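PDB 4X0N: helianthamide from Stichodactyla helianthus, which probably inhibits pancreatic alpha-amylase as a small disulfide-rich protein that reaches the enzyme with a strand and the turn after it. Local coordinates for residues B[6-11]-B[25-30]; B[18-23]-B[35-40]. All blocks are in the same frame, centred on the assembly; numbering follows the deposited sequence.

Helianthamide illustrates how a very small protein without helices can be held together by disulfides and side-chain contacts between segments far apart in sequence. Starting from the N terminus, strand 6-9 turns into strand 12-17, and the loop 18-23 then leads to strand 25-27. Interaction 1 closes a first loop here, bringing 25-30 back over 6-11 and so joining the two outermost strands of the sheet through their side chains. Strand 37-40 then enters between strands 12-17 and 25-27, and interaction 2 closes a second loop, tying it to 18-23. Since 18-23 lies within the first loop and 35-40 beyond it, the two contacts cross. The Cys6-Cys38 disulfide links them covalently.

Interaction 1 of 2, residues B[6-11]-B[25-30]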
ATOM      1  N   CYS B   6       8.810 -15.155   7.113  1.00 17.20           N
ATOM      2  CA  CYS B   6       9.724 -14.025   7.076  1.00 16.85           C
ATOM      3  C   CYS B   6       9.809 -13.481   5.662  1.00 18.84           C
ATOM      4  O   CYS B   6      10.421 -14.073   4.777  1.00 14.35           O
ATOM      5  CB  CYS B   6      11.102 -14.427   7.614  1.00 17.08           C
ATOM      6  SG  CYS B   6      11.666 -16.069   7.118  1.00 13.65           S
ATOM      7  N   TYR B   7       9.176 -12.327   5.476  1.00 20.13           N
ATOM      8  CA  TYR B   7       9.081 -11.681   4.178  1.00 13.72           C
ATOM      9  C   TYR B   7      10.390 -10.997   3.830  1.00 13.33           C
ATOM     10  O   TYR B   7      10.976 -10.300   4.653  1.00 16.07           O
ATOM     11  CB  TYR B   7       7.950 -10.651   4.175  1.00 13.99           C
ATOM     12  CG  TYR B   7       7.864  -9.850   2.897  1.00 14.44           C
ATOM     13  CD1 TYR B   7       7.206 -10.351   1.782  1.00 14.69           C
ATOM     14  CD2 TYR B   7       8.446  -8.594   2.802  1.00 13.11           C
ATOM     15  CE1 TYR B   7       7.130  -9.621   0.609  1.00 16.63           C
ATOM     16  CE2 TYR B   7       8.376  -7.858   1.637  1.00 15.56           C
ATOM     17  CZ  TYR B   7       7.717  -8.374   0.543  1.00 14.54           C
ATOM     18  OH  TYR B   7       7.652  -7.635  -0.614  1.00 11.97           O
ATOM     19  N   ILE B   8      10.838 -11.203   2.598  1.00 14.02           N
ATOM     20  CA  ILE B   8      12.096 -10.636   2.132  1.00 15.35           C
ATOM     21  C   ILE B   8      11.858  -9.616   1.029  1.00 13.94           C
ATOM     22  O   ILE B   8      12.276  -8.463   1.132  1.00 18.57           O
ATOM     23  CB  ILE B   8      13.084 -11.723   1.673  1.00 15.50           C
ATOM     24  CG1 ILE B   8      13.413 -12.659   2.836  1.00 14.11           C
ATOM     25  CG2 ILE B   8      14.351 -11.093   1.111  1.00 10.29           C
ATOM     26  CD1 ILE B   8      14.338 -13.781   2.465  1.00 11.83           C
ATOM     27  N   TYR B   9      11.176 -10.048  -0.024  1.00 13.63           N
ATOM     28  CA  TYR B   9      10.857  -9.171  -1.140  1.00 13.30           C
ATOM     29  C   TYR B   9       9.702  -9.779  -1.935  1.00 11.94           C
ATOM     30  O   TYR B   9       9.260 -10.888  -1.638  1.00 13.53           O
ATOM     31  CB  TYR B   9      12.089  -8.955  -2.029  1.00 10.74           C
ATOM     32  CG  TYR B   9      11.895  -7.881  -3.075  1.00 12.15           C
ATOM     33  CD1 TYR B   9      11.669  -6.562  -2.704  1.00 14.05           C
ATOM     34  CD2 TYR B   9      11.916  -8.187  -4.428  1.00  9.48           C
ATOM     35  CE1 TYR B   9      11.482  -5.575  -3.648  1.00 10.94           C
ATOM     36  CE2 TYR B   9      11.727  -7.206  -5.381  1.00 11.25           C
ATOM     37  CZ  TYR B   9      11.512  -5.901  -4.984  1.00 11.49           C
ATOM     38  OH  TYR B   9      11.316  -4.914  -5.923  1.00 11.77           O
ATOM     39  N   HIS B  10       9.216  -9.047  -2.933  1.00 12.62           N
ATOM     40  CA  HIS B  10       8.075  -9.474  -3.743  1.00 15.43           C
ATOM     41  C   HIS B  10       8.224 -10.878  -4.327  1.00 16.68           C
ATOM     42  O   HIS B  10       9.046 -11.111  -5.212  1.00 18.92           O
ATOM     43  CB  HIS B  10       7.789  -8.450  -4.844  1.00 12.27           C
ATOM     44  CG  HIS B  10       7.697  -7.040  -4.350  1.00 11.57           C
ATOM     45  ND1 HIS B  10       6.826  -6.655  -3.349  1.00 11.82           N
ATOM     46  CD2 HIS B  10       8.359  -5.922  -4.720  1.00 11.32           C
ATOM     47  CE1 HIS B  10       6.963  -5.362  -3.126  1.00 12.19           C
ATOM     48  NE2 HIS B  10       7.888  -4.890  -3.942  1.00 12.80           N
ATOM     49  N   GLY B  11       7.415 -11.807  -3.826  1.00 16.95           N
ATOM     50  CA  GLY B  11       7.443 -13.184  -4.286  1.00 16.32           C
ATOM     51  C   GLY B  11       8.449 -14.051  -3.551  1.00 17.10           C
ATOM     52  O   GLY B  11       8.667 -15.206  -3.919  1.00 17.36           O
ATOM     53  N   LYS B  25      17.882 -21.258   1.071  1.00 19.21           N
ATOM     54  CA  LYS B  25      18.859 -20.203   1.294  1.00 18.37           C
ATOM     55  C   LYS B  25      18.558 -19.514   2.617  1.00 16.97           C
ATOM     56  O   LYS B  25      17.400 -19.409   3.018  1.00 15.80           O
ATOM     57  CB  LYS B  25      18.854 -19.208   0.132  1.00 17.45           C
ATOM     58  CG  LYS B  25      19.350 -19.799  -1.180  1.00 19.44           C
ATOM     59  CD  LYS B  25      19.290 -18.787  -2.313  1.00 24.16           C
ATOM     60  CE  LYS B  25      17.861 -18.550  -2.780  1.00 27.38           C
ATOM     61  NZ  LYS B  25      17.250 -19.767  -3.390  1.00 30.60           N
ATOM     62  N   ALA B  26      19.597 -19.055   3.304  1.00 15.45           N
ATOM     63  CA  ALA B  26      19.405 -18.475   4.624  1.00 13.34           C
ATOM     64  C   ALA B  26      19.540 -16.956   4.647  1.00 14.96           C
ATOM     65  O   ALA B  26      20.364 -16.376   3.940  1.00 16.20           O
ATOM     66  CB  ALA B  26      20.368 -19.107   5.612  1.00 12.58           C
ATOM     67  N   MET B  27      18.715 -16.327   5.475  1.00 12.42           N
ATOM     68  CA  MET B  27      18.837 -14.909   5.769  1.00 13.57           C
ATOM     69  C   MET B  27      18.892 -14.686   7.279  1.00 16.39           C
ATOM     70  O   MET B  27      17.902 -14.900   7.984  1.00 17.59           O
ATOM     71  CB  MET B  27      17.683 -14.131   5.139  1.00 16.37           C
ATOM     72  CG  MET B  27      17.852 -12.628   5.184  1.00 18.13           C
ATOM     73  SD  MET B  27      19.025 -12.032   3.954  1.00 17.27           S
ATOM     74  CE  MET B  27      18.196 -12.539   2.448  1.00 12.84           C
ATOM     75  N   ALA B  28      20.049 -14.265   7.777  1.00 14.26           N
ATOM     76  CA  ALA B  28      20.204 -13.989   9.199  1.00 14.62           C
ATOM     77  C   ALA B  28      19.717 -12.585   9.541  1.00 14.16           C
ATOM     78  O   ALA B  28      19.535 -11.747   8.658  1.00 14.33           O
ATOM     79  CB  ALA B  28      21.661 -14.140   9.601  1.00 15.45           C
ATOM     80  N   GLY B  29      19.515 -12.339  10.832  1.00 14.21           N
ATOM     81  CA  GLY B  29      19.338 -10.992  11.342  1.00 16.97           C
ATOM     82  C   GLY B  29      17.950 -10.403  11.180  1.00 17.05           C
ATOM     83  O   GLY B  29      17.755  -9.206  11.395  1.00 17.82           O
ATOM     84  N   MET B  30      16.982 -11.234  10.806  1.00 16.57           N
ATOM     85  CA  MET B  30      15.607 -10.770  10.663  1.00 17.95           C
ATOM     86  C   MET B  30      14.866 -10.858  11.993  1.00 18.09           C
ATOM     87  O   MET B  30      14.734 -11.937  12.570  1.00 17.77           O
ATOM     88  CB  MET B  30      14.878 -11.577   9.591  1.00 16.27           C
ATOM     89  CG  MET B  30      15.553 -11.536   8.230  1.00 15.26           C
ATOM     90  SD  MET B  30      14.496 -12.167   6.915  1.00 21.30           S
ATOM     91  CE  MET B  30      13.179 -10.954   6.938  1.00 15.47           C
TER
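Two methionines, Met27 and Met30, meet Cys6 and Ile8 in a small apolar cluster. Met30 supplies the larger share: its chain runs out extended from CG and then bends at the thioether (chi3 64°). The bend lays CE alongside Cys6, with Met30 CE 4.1 Å from Cys6 CB, while the sulfur turns to the isoleucine and Met30 SD lies 4.2 Å from Ile8 CG1. Met27 is folded more sharply, at both chi2 (76°) and chi3 (62°), so that its methyl doubles back toward strand 6-9; its terminal carbon and the far end of the extended isoleucine meet at an oblique crossing, Met27 CE to Ile8 CD1 4.1 Å. The backbone joins in through the carbonyl of Tyr7, whose O faces Met30 CE.

No hydrogen bond links the two segments, which follows from their places in the fold. Strands 6-9 and 25-27 are the outer strands of an antiparallel sheet, with 12-17 and 37-40 lying between them, so the bridging falls mainly to side chains; Tyr40 of the inner strand 37-40 packs against both Ile8 and Met27. At the far end of strand 6-9, Ile8 and Tyr9 form a classic beta bulge opposite Val12, and beyond it the His10 ring lies over the rim of one face of Tyr9.

Side-chain hydrogen bonds to a partner lie at the end of strand 6-9 and in the turn after it. Tyr9 OH and both ring nitrogens of His10 hydrogen-bond acidic side chains of another protein chain, probably the amylase that this turn engages.

Interaction 2 of 2, residues B[18-23]-B[35-40]; sequences ASCAED and GHLCCY
His36 and Ala18 open the contact at its exposed end, where the imidazole lies flat against the alanine. The backbone Ala18 N stands 3.7 Å above the His36 ring plane, over its centre, while Ala18 CB reaches the ring at His36 CE1, also 3.7 Å away. The contact is thus one of a ring face with a short piece of main chain and its methyl.

Leu37, the first residue of strand 37-40, turns its side chain toward the loop and straddles two of its residues. Both methyls lie 4.0 Å from the carbonyl of Ala18, Leu37 CD1 and Leu37 CD2 alike to Ala18 O, and the second also rests on the sulfur of Cys20, Leu37 CD2 to Cys20 SG 4.0 Å. Ala26 of strand 25-27 packs against the same leucine.

Cys38 points its side chain to the other face of the sheet and offers the loop only its carbonyl, Cys38 O to Cys20 SG 4.2 Å.

Cys39 makes the covalent join. Each half of the bridge sets its sulfur anti to its own carbonyl carbon (chi1 -53° for Cys20, -60° for Cys39), and the two meet at 2.0 Å, Cys20 SG to Cys39 SG, with a chi3 of -78°, a disulfide of left-handed twist. No hydrogen bond joins the loop to the strand: between the two segments the bridge is the covalent link, and the rest is van der Waals contact.

With Cys6-Cys38 and Cys16-Cys33, the Cys20-Cys39 bridge completes the first-to-fifth, second-to-fourth, third-to-sixth cysteine pairing on an antiparallel sheet that is characteristic of the beta-defensin fold.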
ATOM      1  N   ALA B  18      16.037 -22.798  12.784  1.00 20.12           N
ATOM      2  CA  ALA B  18      17.387 -22.750  13.332  1.00 17.16           C
ATOM      3  C   ALA B  18      18.433 -23.024  12.255  1.00 14.86           C
ATOM      4  O   ALA B  18      19.500 -22.410  12.243  1.00 12.99           O
ATOM      5  CB  ALA B  18      17.525 -23.744  14.463  1.00 20.22           C
ATOM      6  N   SER B  19      18.123 -23.947  11.352  1.00 11.72           N
ATOM      7  CA  SER B  19      18.981 -24.201  10.200  1.00 16.59           C
ATOM      8  C   SER B  19      18.148 -24.561   8.974  1.00 18.29           C
ATOM      9  O   SER B  19      17.077 -25.154   9.095  1.00 20.23           O
ATOM     10  CB  SER B  19      20.008 -25.295  10.508  1.00 17.39           C
ATOM     11  OG  SER B  19      19.374 -26.540  10.751  1.00 21.15           O
ATOM     12  N   CYS B  20      18.648 -24.201   7.797  1.00 18.26           N
ATOM     13  CA  CYS B  20      17.885 -24.354   6.561  1.00 20.85           C
ATOM     14  C   CYS B  20      18.204 -25.649   5.829  1.00 24.93           C
ATOM     15  O   CYS B  20      19.305 -26.186   5.945  1.00 21.19           O
ATOM     16  CB  CYS B  20      18.136 -23.164   5.638  1.00 16.58           C
ATOM     17  SG  CYS B  20      17.847 -21.573   6.425  1.00 22.67           S
ATOM     18  N   ALA B  21      17.224 -26.145   5.078  1.00 24.04           N
ATOM     19  CA  ALA B  21      17.385 -27.351   4.268  1.00 24.34           C
ATOM     20  C   ALA B  21      18.528 -27.240   3.256  1.00 26.95           C
ATOM     21  O   ALA B  21      19.085 -26.163   3.042  1.00 26.33           O
ATOM     22  CB  ALA B  21      16.080 -27.685   3.562  1.00 24.40           C
ATOM     23  N   GLU B  22      18.868 -28.365   2.636  1.00 34.26           N
ATOM     24  CA  GLU B  22      19.914 -28.404   1.618  1.00 38.65           C
ATOM     25  C   GLU B  22      19.584 -27.516   0.417  1.00 34.00           C
ATOM     26  O   GLU B  22      20.477 -26.937  -0.202  1.00 32.41           O
ATOM     27  CB  GLU B  22      20.137 -29.845   1.149  1.00 46.78           C
ATOM     28  CG  GLU B  22      21.470 -30.064   0.455  1.00 54.09           C
ATOM     29  CD  GLU B  22      22.649 -29.752   1.358  1.00 63.27           C
ATOM     30  OE1 GLU B  22      22.902 -30.534   2.300  1.00 64.00           O
ATOM     31  OE2 GLU B  22      23.317 -28.719   1.130  1.00 57.99           O
ATOM     32  N   ASP B  23      18.299 -27.408   0.093  1.00 31.01           N
ATOM     33  CA  ASP B  23      17.865 -26.677  -1.094  1.00 33.17           C
ATOM     34  C   ASP B  23      17.284 -25.307  -0.748  1.00 31.03           C
ATOM     35  O   ASP B  23      16.584 -24.696  -1.559  1.00 30.37           O
ATOM     36  CB  ASP B  23      16.841 -27.498  -1.882  1.00 29.21           C
ATOM     37  CG  ASP B  23      15.555 -27.723  -1.106  1.00 36.33           C
ATOM     38  OD1 ASP B  23      15.609 -27.750   0.142  1.00 33.40           O
ATOM     39  OD2 ASP B  23      14.492 -27.872  -1.745  1.00 39.88           O
ATOM     40  N   GLY B  35      16.173 -14.491  16.338  1.00 21.95           N
ATOM     41  CA  GLY B  35      17.441 -15.179  16.504  1.00 19.02           C
ATOM     42  C   GLY B  35      17.635 -16.321  15.524  1.00 21.21           C
ATOM     43  O   GLY B  35      18.759 -16.771  15.297  1.00 19.90           O
ATOM     44  N   HIS B  36      16.539 -16.795  14.941  1.00 19.18           N
ATOM     45  CA  HIS B  36      16.615 -17.870  13.962  1.00 17.67           C
ATOM     46  C   HIS B  36      17.022 -17.337  12.593  1.00 17.48           C
ATOM     47  O   HIS B  36      17.157 -16.130  12.396  1.00 17.81           O
ATOM     48  CB  HIS B  36      15.260 -18.566  13.844  1.00 19.68           C
ATOM     49  CG  HIS B  36      15.065 -19.679  14.831  1.00 21.95           C
ATOM     50  ND1 HIS B  36      16.097 -20.218  15.557  1.00 21.81           N
ATOM     51  CD2 HIS B  36      13.945 -20.348  15.198  1.00 24.55           C
ATOM     52  CE1 HIS B  36      15.628 -21.178  16.338  1.00 22.66           C
ATOM     53  NE2 HIS B  36      14.330 -21.277  16.140  1.00 29.57           N
ATOM     54  N   LEU B  37      17.214 -18.256  11.652  1.00 18.16           N
ATOM     55  CA  LEU B  37      17.411 -17.918  10.247  1.00 15.91           C
ATOM     56  C   LEU B  37      16.075 -17.859   9.517  1.00 15.19           C
ATOM     57  O   LEU B  37      15.120 -18.529   9.904  1.00 13.09           O
ATOM     58  CB  LEU B  37      18.292 -18.975   9.577  1.00 14.55           C
ATOM     59  CG  LEU B  37      19.818 -18.868   9.668  1.00 16.05           C
ATOM     60  CD1 LEU B  37      20.300 -18.643  11.092  1.00 18.72           C
ATOM     61  CD2 LEU B  37      20.457 -20.121   9.092  1.00 14.17           C
ATOM     62  N   CYS B  38      16.011 -17.055   8.462  1.00 16.94           N
ATOM     63  CA  CYS B  38      14.891 -17.135   7.533  1.00 14.26           C
ATOM     64  C   CYS B  38      15.277 -18.040   6.371  1.00 13.77           C
ATOM     65  O   CYS B  38      16.231 -17.766   5.647  1.00 12.77           O
ATOM     66  CB  CYS B  38      14.508 -15.744   7.026  1.00 19.43           C
ATOM     67  SG  CYS B  38      13.176 -15.741   5.799  1.00 15.03           S
ATOM     68  N   CYS B  39      14.522 -19.117   6.192  1.00 13.47           N
ATOM     69  CA  CYS B  39      14.863 -20.139   5.211  1.00 14.42           C
ATOM     70  C   CYS B  39      13.893 -20.086   4.041  1.00 14.42           C
ATOM     71  O   CYS B  39      12.714 -20.415   4.177  1.00 16.10           O
ATOM     72  CB  CYS B  39      14.839 -21.526   5.859  1.00 17.28           C
ATOM     73  SG  CYS B  39      15.992 -21.738   7.243  1.00 16.86           S
ATOM     74  N   TYR B  40      14.396 -19.668   2.886  1.00 15.12           N
ATOM     75  CA  TYR B  40      13.533 -19.397   1.749  1.00 16.31           C
ATOM     76  C   TYR B  40      14.051 -20.043   0.475  1.00 17.69           C
ATOM     77  O   TYR B  40      15.171 -20.549   0.428  1.00 20.66           O
ATOM     78  CB  TYR B  40      13.423 -17.886   1.535  1.00 16.20           C
ATOM     79  CG  TYR B  40      14.740 -17.207   1.205  1.00 13.50           C
ATOM     80  CD1 TYR B  40      15.038 -16.819  -0.094  1.00 14.92           C
ATOM     81  CD2 TYR B  40      15.683 -16.949   2.194  1.00 15.51           C
ATOM     82  CE1 TYR B  40      16.236 -16.196  -0.401  1.00 14.83           C
ATOM     83  CE2 TYR B  40      16.886 -16.329   1.896  1.00 14.61           C
ATOM     84  CZ  TYR B  40      17.156 -15.954   0.598  1.00 13.31           C
ATOM     85  OH  TYR B  40      18.348 -15.337   0.293  1.00 12.93           O
TER